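Local structure of nitroreductase family protein (Clostridium novyi, 3G14) at residues 47-53 and 172-178; 57-61 and 75-81; 62-66 and 125-129. The protein probably acts as an oxidoreductase of the nitroreductase family, whose members typically use a bound flavin to reduce their substrates. One frame throughout, in Å; residues are numbered along the deposited sequence.

Contact 1. Residues 47-53 and 172-178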
ATOM      1  N   LYS B  47       4.541 -13.475   1.279  1.00 18.07           N
ATOM      2  CA  LYS B  47       4.601 -14.196   0.022  1.00 16.51           C
ATOM      3  C   LYS B  47       3.200 -14.239  -0.568  1.00 16.28           C
ATOM      4  O   LYS B  47       2.215 -13.930   0.135  1.00 15.73           O
ATOM      5  CB  LYS B  47       5.138 -15.620   0.250  1.00 17.08           C
ATOM      6  CG  LYS B  47       6.552 -15.694   0.868  1.00 14.51           C
ATOM      7  CD  LYS B  47       7.044 -17.146   1.060  1.00 17.03           C
ATOM      8  CE  LYS B  47       8.544 -17.195   1.363  1.00 28.27           C
ATOM      9  NZ  LYS B  47       8.937 -16.509   2.583  1.00 29.24           N
ATOM     10  N   PHE B  48       3.126 -14.602  -1.854  1.00 14.75           N
ATOM     11  CA  PHE B  48       1.886 -14.633  -2.640  1.00 17.11           C
ATOM     12  C   PHE B  48       1.616 -16.053  -3.085  1.00 15.89           C
ATOM     13  O   PHE B  48       2.536 -16.753  -3.571  1.00 19.05           O
ATOM     14  CB  PHE B  48       2.014 -13.693  -3.864  1.00 14.51           C
ATOM     15  CG  PHE B  48       2.265 -12.293  -3.454  1.00 13.34           C
ATOM     16  CD1 PHE B  48       1.211 -11.517  -2.945  1.00 19.71           C
ATOM     17  CD2 PHE B  48       3.552 -11.749  -3.506  1.00 20.24           C
ATOM     18  CE1 PHE B  48       1.420 -10.223  -2.480  1.00 18.20           C
ATOM     19  CE2 PHE B  48       3.771 -10.425  -3.055  1.00 24.08           C
ATOM     20  CZ  PHE B  48       2.703  -9.666  -2.550  1.00 20.70           C
ATOM     21  N   ILE B  49       0.368 -16.478  -2.928  1.00 14.81           N
ATOM     22  CA  ILE B  49      -0.088 -17.742  -3.536  1.00 14.78           C
ATOM     23  C   ILE B  49      -0.992 -17.370  -4.708  1.00 16.17           C
ATOM     24  O   ILE B  49      -1.986 -16.623  -4.544  1.00 15.94           O
ATOM     25  CB  ILE B  49      -0.866 -18.616  -2.557  1.00 14.52           C
ATOM     26  CG1 ILE B  49      -0.090 -18.803  -1.249  1.00 12.35           C
ATOM     27  CG2 ILE B  49      -1.274 -19.956  -3.205  1.00 14.54           C
ATOM     28  CD1 ILE B  49      -0.949 -19.515  -0.129  1.00 15.99           C
ATOM     29  N   VAL B  50      -0.617 -17.851  -5.892  1.00 15.79           N
ATOM     30  CA  VAL B  50      -1.476 -17.776  -7.077  1.00 15.58           C
ATOM     31  C   VAL B  50      -2.432 -18.965  -7.017  1.00 15.55           C
ATOM     32  O   VAL B  50      -2.007 -20.110  -7.016  1.00 13.35           O
ATOM     33  CB  VAL B  50      -0.668 -17.789  -8.404  1.00 17.22           C
ATOM     34  CG1 VAL B  50      -1.601 -17.900  -9.657  1.00 19.05           C
ATOM     35  CG2 VAL B  50       0.226 -16.559  -8.504  1.00 14.21           C
ATOM     36  N   VAL B  51      -3.721 -18.700  -6.929  1.00 14.85           N
ATOM     37  CA  VAL B  51      -4.696 -19.805  -6.861  1.00 15.67           C
ATOM     38  C   VAL B  51      -5.410 -19.968  -8.208  1.00 16.67           C
ATOM     39  O   VAL B  51      -6.200 -19.070  -8.619  1.00 17.34           O
ATOM     40  CB  VAL B  51      -5.743 -19.610  -5.742  1.00 17.09           C
ATOM     41  CG1 VAL B  51      -6.744 -20.776  -5.764  1.00 14.64           C
ATOM     42  CG2 VAL B  51      -5.054 -19.402  -4.378  1.00 18.39           C
ATOM     43  N   GLU B  52      -5.154 -21.110  -8.869  1.00 17.58           N
ATOM     44  CA  GLU B  52      -5.758 -21.433 -10.178  1.00 17.50           C
ATOM     45  C   GLU B  52      -6.775 -22.563 -10.119  1.00 18.60           C
ATOM     46  O   GLU B  52      -7.624 -22.655 -11.004  1.00 18.33           O
ATOM     47  CB  GLU B  52      -4.700 -21.803 -11.233  1.00 19.58           C
ATOM     48  CG  GLU B  52      -3.762 -20.649 -11.585  1.00 20.83           C
ATOM     49  CD  GLU B  52      -2.868 -20.894 -12.815  1.00 25.88           C
ATOM     50  OE1 GLU B  52      -3.036 -21.903 -13.540  1.00 34.86           O
ATOM     51  OE2 GLU B  52      -1.992 -20.033 -13.055  1.00 28.28           O
ATOM     52  N   SER B  53      -6.635 -23.458  -9.139  1.00 17.85           N
ATOM     53  CA  SER B  53      -7.530 -24.621  -9.025  1.00 17.84           C
ATOM     54  C   SER B  53      -8.945 -24.176  -8.729  1.00 15.88           C
ATOM     55  O   SER B  53      -9.168 -23.462  -7.746  1.00 14.82           O
ATOM     56  CB  SER B  53      -7.059 -25.519  -7.891  1.00 18.79           C
ATOM     57  OG  SER B  53      -8.034 -26.491  -7.561  1.00 18.05           O
ATOM     58  N   TYR B 172       9.057 -16.343  -3.316  1.00 19.71           N
ATOM     59  CA  TYR B 172       7.951 -15.535  -2.776  1.00 18.26           C
ATOM     60  C   TYR B 172       6.631 -15.756  -3.503  1.00 17.26           C
ATOM     61  O   TYR B 172       5.676 -15.050  -3.231  1.00 16.44           O
ATOM     62  CB  TYR B 172       8.309 -14.048  -2.808  1.00 15.74           C
ATOM     63  CG  TYR B 172       9.504 -13.687  -1.964  1.00 20.08           C
ATOM     64  CD1 TYR B 172       9.362 -13.373  -0.614  1.00 25.00           C
ATOM     65  CD2 TYR B 172      10.789 -13.655  -2.522  1.00 26.19           C
ATOM     66  CE1 TYR B 172      10.477 -13.040   0.174  1.00 26.40           C
ATOM     67  CE2 TYR B 172      11.909 -13.309  -1.746  1.00 25.53           C
ATOM     68  CZ  TYR B 172      11.738 -13.023  -0.394  1.00 25.27           C
ATOM     69  OH  TYR B 172      12.829 -12.701   0.374  1.00 27.21           O
ATOM     70  N   LEU B 173       6.594 -16.741  -4.401  1.00 17.88           N
ATOM     71  CA  LEU B 173       5.440 -17.010  -5.260  1.00 16.72           C
ATOM     72  C   LEU B 173       5.152 -18.511  -5.352  1.00 18.64           C
ATOM     73  O   LEU B 173       5.980 -19.311  -5.831  1.00 17.55           O
ATOM     74  CB  LEU B 173       5.694 -16.475  -6.642  1.00 16.56           C
ATOM     75  CG  LEU B 173       4.522 -16.460  -7.623  1.00 17.17           C
ATOM     76  CD1 LEU B 173       3.484 -15.461  -7.204  1.00 14.35           C
ATOM     77  CD2 LEU B 173       5.176 -16.106  -8.982  1.00 15.23           C
ATOM     78  N   TYR B 174       3.964 -18.869  -4.900  1.00 15.42           N
ATOM     79  CA  TYR B 174       3.492 -20.224  -4.843  1.00 14.09           C
ATOM     80  C   TYR B 174       2.306 -20.423  -5.774  1.00 14.49           C
ATOM     81  O   TYR B 174       1.637 -19.448  -6.182  1.00 15.40           O
ATOM     82  CB  TYR B 174       3.104 -20.571  -3.402  1.00 14.34           C
ATOM     83  CG  TYR B 174       4.231 -20.493  -2.387  1.00 15.02           C
ATOM     84  CD1 TYR B 174       5.505 -21.017  -2.673  1.00 15.94           C
ATOM     85  CD2 TYR B 174       4.025 -19.911  -1.122  1.00 16.18           C
ATOM     86  CE1 TYR B 174       6.541 -20.976  -1.718  1.00 19.26           C
ATOM     87  CE2 TYR B 174       5.051 -19.867  -0.167  1.00 15.30           C
ATOM     88  CZ  TYR B 174       6.292 -20.410  -0.461  1.00 18.92           C
ATOM     89  OH  TYR B 174       7.296 -20.337   0.485  1.00 19.45           O
ATOM     90  N   ILE B 175       2.026 -21.685  -6.095  1.00 15.23           N
ATOM     91  CA  ILE B 175       0.845 -22.060  -6.902  1.00 15.63           C
ATOM     92  C   ILE B 175      -0.001 -23.033  -6.097  1.00 15.89           C
ATOM     93  O   ILE B 175       0.484 -24.116  -5.723  1.00 15.32           O
ATOM     94  CB  ILE B 175       1.229 -22.658  -8.303  1.00 14.72           C
ATOM     95  CG1 ILE B 175       0.001 -23.064  -9.123  1.00 17.91           C
ATOM     96  CG2 ILE B 175       2.204 -23.861  -8.169  1.00 15.66           C
ATOM     97  CD1 ILE B 175      -0.955 -21.973  -9.501  1.00 23.79           C
ATOM     98  N   ASP B 176      -1.232 -22.601  -5.817  1.00 15.81           N
ATOM     99  CA  ASP B 176      -2.331 -23.372  -5.186  1.00 15.70           C
ATOM    100  C   ASP B 176      -2.123 -23.724  -3.703  1.00 17.61           C
ATOM    101  O   ASP B 176      -3.100 -23.836  -2.943  1.00 16.84           O
ATOM    102  CB  ASP B 176      -2.676 -24.646  -5.985  1.00 18.88           C
ATOM    103  CG  ASP B 176      -3.393 -24.355  -7.306  1.00 19.69           C
ATOM    104  OD1 ASP B 176      -4.032 -23.286  -7.434  1.00 18.06           O
ATOM    105  OD2 ASP B 176      -3.317 -25.208  -8.203  1.00 20.34           O
ATOM    106  N   LYS B 177      -0.871 -23.966  -3.319  1.00 17.22           N
ATOM    107  CA  LYS B 177      -0.517 -24.483  -2.030  1.00 17.00           C
ATOM    108  C   LYS B 177       0.731 -23.772  -1.499  1.00 17.19           C
ATOM    109  O   LYS B 177       1.690 -23.526  -2.220  1.00 17.37           O
ATOM    110  CB  LYS B 177      -0.243 -25.994  -2.127  1.00 19.38           C
ATOM    111  CG  LYS B 177       0.199 -26.606  -0.849  1.00 22.22           C
ATOM    112  CD  LYS B 177       0.454 -28.097  -1.039  1.00 23.70           C
ATOM    113  CE  LYS B 177       1.073 -28.728   0.203  1.00 35.75           C
ATOM    114  NZ  LYS B 177       1.312 -30.176   0.003  1.00 36.00           N
ATOM    115  N   TRP B 178       0.696 -23.428  -0.227  1.00 17.34           N
ATOM    116  CA  TRP B 178       1.839 -22.802   0.429  1.00 16.03           C
ATOM    117  C   TRP B 178       3.072 -23.710   0.327  1.00 15.68           C
ATOM    118  O   TRP B 178       3.014 -24.899   0.662  1.00 15.06           O
ATOM    119  CB  TRP B 178       1.493 -22.529   1.902  1.00 16.44           C
ATOM    120  CG  TRP B 178       2.596 -21.910   2.676  1.00 15.48           C
ATOM    121  CD1 TRP B 178       3.480 -22.532   3.513  1.00 18.05           C
ATOM    122  CD2 TRP B 178       2.914 -20.522   2.707  1.00 17.31           C
ATOM    123  NE1 TRP B 178       4.358 -21.604   4.035  1.00 18.92           N
ATOM    124  CE2 TRP B 178       4.030 -20.365   3.558  1.00 16.60           C
ATOM    125  CE3 TRP B 178       2.393 -19.401   2.065  1.00 20.51           C
ATOM    126  CZ2 TRP B 178       4.602 -19.117   3.822  1.00 16.05           C
ATOM    127  CZ3 TRP B 178       2.988 -18.161   2.298  1.00 21.78           C
ATOM    128  CH2 TRP B 178       4.072 -18.032   3.187  1.00 16.78           C
TER

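Contact 2. Residues 57-61 and 75-81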
ATOM      1  N   LYS B  57     -10.723 -22.113  -5.560  1.00 12.91           N
ATOM      2  CA  LYS B  57     -11.533 -20.880  -5.724  1.00 15.53           C
ATOM      3  C   LYS B  57     -12.839 -21.005  -4.985  1.00 14.82           C
ATOM      4  O   LYS B  57     -13.307 -20.059  -4.332  1.00 14.78           O
ATOM      5  CB  LYS B  57     -11.822 -20.609  -7.202  1.00 16.61           C
ATOM      6  CG  LYS B  57     -10.613 -20.249  -8.011  1.00 15.92           C
ATOM      7  CD  LYS B  57     -11.035 -19.993  -9.437  1.00 16.63           C
ATOM      8  CE  LYS B  57      -9.919 -20.060 -10.359  1.00 25.03           C
ATOM      9  NZ  LYS B  57     -10.430 -20.036 -11.743  1.00 21.87           N
ATOM     10  N   LEU B  58     -13.453 -22.181  -5.119  1.00 17.21           N
ATOM     11  CA  LEU B  58     -14.709 -22.474  -4.442  1.00 15.85           C
ATOM     12  C   LEU B  58     -14.509 -22.390  -2.919  1.00 16.55           C
ATOM     13  O   LEU B  58     -15.307 -21.772  -2.229  1.00 13.01           O
ATOM     14  CB  LEU B  58     -15.282 -23.839  -4.893  1.00 17.25           C
ATOM     15  CG  LEU B  58     -16.535 -24.360  -4.172  1.00 15.73           C
ATOM     16  CD1 LEU B  58     -17.656 -23.314  -4.264  1.00 15.36           C
ATOM     17  CD2 LEU B  58     -17.006 -25.723  -4.718  1.00 14.31           C
ATOM     18  N   ASP B  59     -13.425 -22.969  -2.407  1.00 15.68           N
ATOM     19  CA  ASP B  59     -13.106 -22.871  -0.962  1.00 16.92           C
ATOM     20  C   ASP B  59     -12.969 -21.406  -0.531  1.00 16.30           C
ATOM     21  O   ASP B  59     -13.497 -20.994   0.511  1.00 14.96           O
ATOM     22  CB  ASP B  59     -11.774 -23.553  -0.623  1.00 17.27           C
ATOM     23  CG  ASP B  59     -11.825 -25.080  -0.681  1.00 20.16           C
ATOM     24  OD1 ASP B  59     -12.908 -25.684  -0.544  1.00 23.42           O
ATOM     25  OD2 ASP B  59     -10.735 -25.659  -0.871  1.00 20.53           O
ATOM     26  N   ILE B  60     -12.259 -20.620  -1.345  1.00 13.88           N
ATOM     27  CA  ILE B  60     -12.064 -19.192  -1.021  1.00 14.52           C
ATOM     28  C   ILE B  60     -13.394 -18.450  -1.066  1.00 11.19           C
ATOM     29  O   ILE B  60     -13.734 -17.680  -0.150  1.00 14.54           O
ATOM     30  CB  ILE B  60     -11.014 -18.513  -1.925  1.00 16.18           C
ATOM     31  CG1 ILE B  60      -9.626 -19.147  -1.710  1.00 17.94           C
ATOM     32  CG2 ILE B  60     -10.988 -17.012  -1.666  1.00 16.69           C
ATOM     33  CD1 ILE B  60      -8.633 -18.734  -2.746  1.00 14.24           C
ATOM     34  N   ALA B  61     -14.180 -18.694  -2.121  1.00 14.13           N
ATOM     35  CA  ALA B  61     -15.521 -18.089  -2.275  1.00 15.87           C
ATOM     36  C   ALA B  61     -16.395 -18.346  -1.054  1.00 16.44           C
ATOM     37  O   ALA B  61     -17.065 -17.431  -0.558  1.00 15.50           O
ATOM     38  CB  ALA B  61     -16.209 -18.646  -3.537  1.00 14.68           C
ATOM     39  N   VAL B  75     -14.217 -14.239  -7.331  1.00 11.40           N
ATOM     40  CA  VAL B  75     -13.245 -15.307  -7.138  1.00 14.17           C
ATOM     41  C   VAL B  75     -13.637 -16.565  -7.933  1.00 11.84           C
ATOM     42  O   VAL B  75     -12.783 -17.235  -8.515  1.00 14.57           O
ATOM     43  CB  VAL B  75     -13.056 -15.667  -5.628  1.00 11.12           C
ATOM     44  CG1 VAL B  75     -12.246 -16.990  -5.485  1.00 13.60           C
ATOM     45  CG2 VAL B  75     -12.314 -14.483  -4.841  1.00 13.41           C
ATOM     46  N   LEU B  76     -14.934 -16.894  -7.959  1.00 14.27           N
ATOM     47  CA  LEU B  76     -15.382 -18.065  -8.717  1.00 11.99           C
ATOM     48  C   LEU B  76     -15.155 -17.886 -10.212  1.00 14.78           C
ATOM     49  O   LEU B  76     -14.801 -18.830 -10.924  1.00 13.53           O
ATOM     50  CB  LEU B  76     -16.851 -18.375  -8.479  1.00 12.22           C
ATOM     51  CG  LEU B  76     -17.279 -18.867  -7.084  1.00 13.94           C
ATOM     52  CD1 LEU B  76     -18.831 -18.889  -7.010  1.00 15.80           C
ATOM     53  CD2 LEU B  76     -16.688 -20.239  -6.799  1.00 17.22           C
ATOM     54  N   ASN B  77     -15.423 -16.686 -10.673  1.00 15.05           N
ATOM     55  CA  ASN B  77     -15.617 -16.425 -12.099  1.00 16.14           C
ATOM     56  C   ASN B  77     -14.437 -15.776 -12.785  1.00 17.43           C
ATOM     57  O   ASN B  77     -14.558 -15.407 -13.927  1.00 22.97           O
ATOM     58  CB  ASN B  77     -16.886 -15.590 -12.305  1.00 15.21           C
ATOM     59  CG  ASN B  77     -18.136 -16.327 -11.822  1.00 18.36           C
ATOM     60  OD1 ASN B  77     -18.200 -17.559 -11.885  1.00 19.44           O
ATOM     61  ND2 ASN B  77     -19.131 -15.577 -11.355  1.00 15.70           N
ATOM     62  N   SER B  78     -13.298 -15.651 -12.108  1.00 13.94           N
ATOM     63  CA  SER B  78     -12.049 -15.159 -12.712  1.00 12.47           C
ATOM     64  C   SER B  78     -11.042 -16.306 -12.923  1.00 13.08           C
ATOM     65  O   SER B  78     -11.120 -17.300 -12.229  1.00 15.06           O
ATOM     66  CB  SER B  78     -11.397 -14.098 -11.837  1.00 11.81           C
ATOM     67  OG  SER B  78     -11.268 -14.525 -10.485  1.00 15.09           O
ATOM     68  N   PRO B  79     -10.064 -16.137 -13.833  1.00 14.04           N
ATOM     69  CA  PRO B  79      -9.101 -17.268 -14.023  1.00 13.09           C
ATOM     70  C   PRO B  79      -8.220 -17.614 -12.811  1.00 15.62           C
ATOM     71  O   PRO B  79      -7.838 -18.768 -12.661  1.00 17.52           O
ATOM     72  CB  PRO B  79      -8.268 -16.850 -15.249  1.00 14.90           C
ATOM     73  CG  PRO B  79      -8.398 -15.344 -15.294  1.00 15.84           C
ATOM     74  CD  PRO B  79      -9.801 -15.027 -14.765  1.00 15.46           C
HETATM   75  N   MSE B  80      -7.871 -16.621 -11.992  1.00 13.74           N
HETATM   76  CA  MSE B  80      -7.111 -16.861 -10.785  1.00 17.77           C
HETATM   77  C   MSE B  80      -7.366 -15.822  -9.704  1.00 17.78           C
HETATM   78  O   MSE B  80      -8.015 -14.790  -9.921  1.00 16.95           O
HETATM   79  CB  MSE B  80      -5.608 -16.916 -11.119  1.00 17.53           C
HETATM   80  CG  MSE B  80      -5.076 -15.636 -11.588  1.00 16.77           C
HETATM   81 SE   MSE B  80      -3.158 -15.613 -12.051  0.75 21.72          SE
HETATM   82  CE  MSE B  80      -3.090 -17.052 -13.191  1.00 23.15           C
ATOM     83  N   THR B  81      -6.888 -16.154  -8.514  1.00 17.62           N
ATOM     84  CA  THR B  81      -6.897 -15.264  -7.361  1.00 18.06           C
ATOM     85  C   THR B  81      -5.495 -15.217  -6.768  1.00 17.90           C
ATOM     86  O   THR B  81      -4.792 -16.229  -6.730  1.00 18.26           O
ATOM     87  CB  THR B  81      -7.959 -15.756  -6.317  1.00 20.18           C
ATOM     88  OG1 THR B  81      -9.271 -15.467  -6.811  1.00 20.08           O
ATOM     89  CG2 THR B  81      -7.736 -15.128  -4.946  1.00 20.38           C
TER
HETATM   90  O   HOH W   1     -13.331 -19.674 -12.948  1.00 26.65           O

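Contact 3. Residues 62-66 and 125-129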
ATOM      1  N   ASN B  62     -16.395 -19.587  -0.574  1.00 14.11           N
ATOM      2  CA  ASN B  62     -17.163 -19.931   0.604  1.00 14.66           C
ATOM      3  C   ASN B  62     -16.690 -19.260   1.900  1.00 14.63           C
ATOM      4  O   ASN B  62     -17.486 -19.092   2.826  1.00 18.27           O
ATOM      5  CB  ASN B  62     -17.247 -21.429   0.799  1.00 13.11           C
ATOM      6  CG  ASN B  62     -18.142 -22.121  -0.262  1.00 11.58           C
ATOM      7  OD1 ASN B  62     -19.134 -21.541  -0.742  1.00 18.86           O
ATOM      8  ND2 ASN B  62     -17.800 -23.374  -0.588  1.00 13.71           N
ATOM      9  N   ALA B  63     -15.403 -18.916   1.978  1.00 15.51           N
ATOM     10  CA  ALA B  63     -14.790 -18.291   3.176  1.00 14.18           C
ATOM     11  C   ALA B  63     -15.026 -16.772   3.290  1.00 14.24           C
ATOM     12  O   ALA B  63     -14.905 -16.211   4.359  1.00 14.34           O
ATOM     13  CB  ALA B  63     -13.269 -18.591   3.202  1.00 12.44           C
ATOM     14  N   ILE B  64     -15.300 -16.120   2.181  1.00 14.07           N
ATOM     15  CA  ILE B  64     -15.518 -14.692   2.144  1.00 13.71           C
ATOM     16  C   ILE B  64     -16.766 -14.273   2.952  1.00 15.65           C
ATOM     17  O   ILE B  64     -17.802 -14.942   2.909  1.00 17.05           O
ATOM     18  CB  ILE B  64     -15.502 -14.166   0.675  1.00 13.93           C
ATOM     19  CG1 ILE B  64     -14.122 -14.329   0.079  1.00 13.94           C
ATOM     20  CG2 ILE B  64     -15.947 -12.709   0.643  1.00 14.54           C
ATOM     21  CD1 ILE B  64     -14.031 -14.097  -1.445  1.00 15.78           C
ATOM     22  N   GLU B  65     -16.605 -13.244   3.779  1.00 14.04           N
ATOM     23  CA  GLU B  65     -17.635 -12.802   4.722  1.00 16.25           C
ATOM     24  C   GLU B  65     -18.148 -11.385   4.420  1.00 19.07           C
ATOM     25  O   GLU B  65     -17.947 -10.474   5.193  1.00 26.03           O
ATOM     26  CB  GLU B  65     -17.097 -12.892   6.136  1.00 15.76           C
ATOM     27  CG  GLU B  65     -16.886 -14.329   6.595  1.00 17.33           C
ATOM     28  CD  GLU B  65     -16.145 -14.465   7.920  1.00 19.87           C
ATOM     29  OE1 GLU B  65     -15.432 -13.518   8.350  1.00 21.40           O
ATOM     30  OE2 GLU B  65     -16.272 -15.565   8.496  1.00 23.32           O
ATOM     31  N   ASN B  66     -18.751 -11.206   3.263  1.00 21.72           N
ATOM     32  CA  ASN B  66     -19.263  -9.912   2.834  1.00 19.06           C
ATOM     33  C   ASN B  66     -20.761  -9.946   2.938  1.00 19.40           C
ATOM     34  O   ASN B  66     -21.364 -11.010   3.012  1.00 21.21           O
ATOM     35  CB  ASN B  66     -18.821  -9.576   1.384  1.00 17.09           C
ATOM     36  CG  ASN B  66     -17.378  -9.113   1.270  1.00 24.41           C
ATOM     37  OD1 ASN B  66     -16.567  -9.088   2.246  1.00 22.63           O
ATOM     38  ND2 ASN B  66     -17.029  -8.702   0.075  1.00 21.45           N
ATOM     39  N   ILE B 125     -10.051  -7.791  -1.369  1.00 13.42           N
ATOM     40  CA  ILE B 125     -10.930  -8.529  -0.420  1.00 14.36           C
ATOM     41  C   ILE B 125     -10.171  -8.838   0.862  1.00 15.64           C
ATOM     42  O   ILE B 125      -9.154  -9.559   0.835  1.00 17.09           O
ATOM     43  CB  ILE B 125     -11.454  -9.857  -1.073  1.00 14.28           C
ATOM     44  CG1 ILE B 125     -12.216  -9.590  -2.390  1.00 18.23           C
ATOM     45  CG2 ILE B 125     -12.260 -10.720  -0.022  1.00 13.34           C
ATOM     46  CD1 ILE B 125     -12.353 -10.813  -3.336  1.00 16.66           C
ATOM     47  N   ALA B 126     -10.668  -8.333   2.001  1.00 15.20           N
ATOM     48  CA  ALA B 126      -9.990  -8.429   3.276  1.00 15.98           C
ATOM     49  C   ALA B 126     -10.818  -9.162   4.345  1.00 15.22           C
ATOM     50  O   ALA B 126     -10.276  -9.501   5.402  1.00 16.23           O
ATOM     51  CB  ALA B 126      -9.642  -7.059   3.796  1.00 19.32           C
ATOM     52  N   ALA B 127     -12.110  -9.380   4.067  1.00 16.65           N
ATOM     53  CA  ALA B 127     -13.053  -9.988   5.048  1.00 17.37           C
ATOM     54  C   ALA B 127     -13.366 -11.446   4.699  1.00 13.71           C
ATOM     55  O   ALA B 127     -14.049 -11.729   3.718  1.00 16.50           O
ATOM     56  CB  ALA B 127     -14.360  -9.194   5.104  1.00 19.24           C
ATOM     57  N   PHE B 128     -12.863 -12.363   5.522  1.00 16.22           N
ATOM     58  CA  PHE B 128     -13.010 -13.789   5.271  1.00 15.85           C
ATOM     59  C   PHE B 128     -12.746 -14.544   6.555  1.00 13.98           C
ATOM     60  O   PHE B 128     -12.133 -14.020   7.503  1.00 17.64           O
ATOM     61  CB  PHE B 128     -12.077 -14.294   4.151  1.00 16.03           C
ATOM     62  CG  PHE B 128     -10.711 -13.617   4.120  1.00 16.77           C
ATOM     63  CD1 PHE B 128      -9.771 -13.841   5.129  1.00 19.62           C
ATOM     64  CD2 PHE B 128     -10.383 -12.768   3.076  1.00 23.09           C
ATOM     65  CE1 PHE B 128      -8.513 -13.205   5.098  1.00 19.55           C
ATOM     66  CE2 PHE B 128      -9.147 -12.130   3.027  1.00 18.25           C
ATOM     67  CZ  PHE B 128      -8.213 -12.356   4.036  1.00 15.06           C
ATOM     68  N   ASN B 129     -13.253 -15.756   6.586  1.00 15.43           N
ATOM     69  CA  ASN B 129     -12.871 -16.767   7.585  1.00 13.80           C
ATOM     70  C   ASN B 129     -11.440 -17.209   7.253  1.00 15.76           C
ATOM     71  O   ASN B 129     -11.180 -18.022   6.359  1.00 15.24           O
ATOM     72  CB  ASN B 129     -13.826 -17.926   7.561  1.00 13.89           C
ATOM     73  CG  ASN B 129     -13.510 -18.983   8.615  1.00 19.08           C
ATOM     74  OD1 ASN B 129     -12.355 -19.201   8.998  1.00 19.57           O
ATOM     75  ND2 ASN B 129     -14.547 -19.631   9.103  1.00 21.94           N
TER
HETATM   76  O   HOH W   2     -13.748  -7.820   1.984  1.00 15.59           O

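Contact 1. Residues 47-53 and 172-178
A parallel pair of strands at one margin of the mixed four-stranded sheet joins Phe48, Ile49 and Val50 to Leu173, Tyr174 and Ile175. The ladder alternates as parallel strands do: Phe48 N donates to Tyr172 O (2.9 Å), Tyr174 N to Phe48 O, Val50 N to Tyr174 O, and Asp176 N to Val50 O. Past the last rung the Asp176 side chain takes over. It starts away from residues 47-53, but chi1 of -72° brings the carboxylate back, and Asp176 OD1 accepts from two amides: Glu52 N at 2.8 Å, nearly in line with the C-O bond, and Ser53 N at 3.1 Å, from the syn side and 31° out of the carboxylate plane. One oxygen thus fixes the turn into helix 54-63, with Ser53 at its N-cap. Strand 173-175 is one of the two edge strands within this chain, while 46-51 is bonded on its other flank to strand 80-86. On the sheet face carrying Ile49 and Tyr174, the Trp178 indole folds back: Tyr174 CE2 lies 3.4 Å above its plane, near the rim, and Ile49 CD1 reaches its edge, 4.0 Å from CE3. The aliphatic chain of Lys47 runs past both aromatic groups, its CD 3.3 Å from Tyr174 OH and 3.8 Å from Trp178 CH2. On the other face Val50 CG2 meets Leu173 CD1 at 3.7 Å, and helix 24-35 packs against Leu173.

Contact 2. Residues 57-61 and 75-81
Lys57 reaches from helix 54-63 past Val75 of helix 70-77 to the turn that leads into strand 80-86. Its CB starts 4.0 Å from Val75 CG1, and CG and CD then pass the Val75 carbonyl, CD coming to 3.4 Å from Val75 O. The chain is extended beyond CG (chi2 -179°, chi3 -162°), which carries CE up to the carbonyl oxygens of Ser78 and Pro79 and sets NZ among oxygens. There Lys57 NZ donates to Ser78 O at 2.9 Å, in the carbonyl plane. It also makes a weak bond to Pro79 O. A third donation goes from Lys57 NZ to a water oxygen 3.2 Å away. That water in turn donates a hydrogen bond to Leu76 O, so the ammonium is tied directly to the turn and through water to Leu76. Beside the lysine the two helices pack through aliphatic side chains. Val75 CG1 sits 3.4 Å from Lys57 O and packs on Ile60 CG2, the two side chains crossing at about a right angle. Leu76 starts away from helix 54-63, but its CD2 comes back to 3.7 Å from Ala61 CB and also touches Leu58. Ser78 OG hydrogen-bonds Ala74 O of helix 70-77. Lys57 is buried, and its partners here are neutral oxygens; their dipoles would be expected to offset the ammonium charge, and the same NZ reaches two successive carbonyls, one of them weakly.

Contact 3. Residues 62-66 and 125-129
Ile64 and Ile125 cross at about a right angle, CG1 and CD1 of Ile64 each 4.1 Å from Ile125 CG2. The backbones next to them join where helix 54-63 ends: Asn129 N donates to Ala63 O at 2.8 Å, and Glu65 N to Ala127 O at 3.0 Å. The second bond is straight at its hydrogen (179°), yet its donor lies above the carbonyl plane, 44° out of it. Glu65 extends obliquely across Asn129, their carboxylate and amide planes 47° apart, and Glu65 OE2 comes 3.5 Å from Asn129 CB. The Asn129 side chain leaves the backbone trans to N, which takes OD1 away to cap Lys132 N at the start of helix 130-137. Asn66 brings OD1 to 3.6 Å from Ala127 CB, and a water bridges that oxygen to Ala127 N. Phe128 swings its ring away from residues 62-66, onto strand 144-151 and Ile133, while Ser95 and Lys97 of the second subunit hydrogen-bond Phe128 O and Ala126 O. The contact thus joins the C-terminal end of helix 54-63 to the N-terminal end of helix 130-137, beside helix 70-77 and strand 144-151.

How the contacts relate
Helix 54-63 runs through the set: contact 1 fixes the turn before it, contact 2 packs its middle, and contact 3 takes its C-terminal end. Contacts 1 and 2 touch at the sheet, where Val51 N probably hydrogen-bonds Thr81 O (2.7 Å). Contacts 2 and 3 meet through the side chain of Val75, which reaches both Ile64 and Ile125, whereas contacts 1 and 3 stay about 11 Å apart at their nearest atoms. Contact 2 is the most buried, combining apolar packing with a lysine among carbonyls. Contact 1 is partly buried and dominated by a regular strand ladder. Contact 3, also partly buried, has two backbone bonds between irregular segments and alone touches the second subunit.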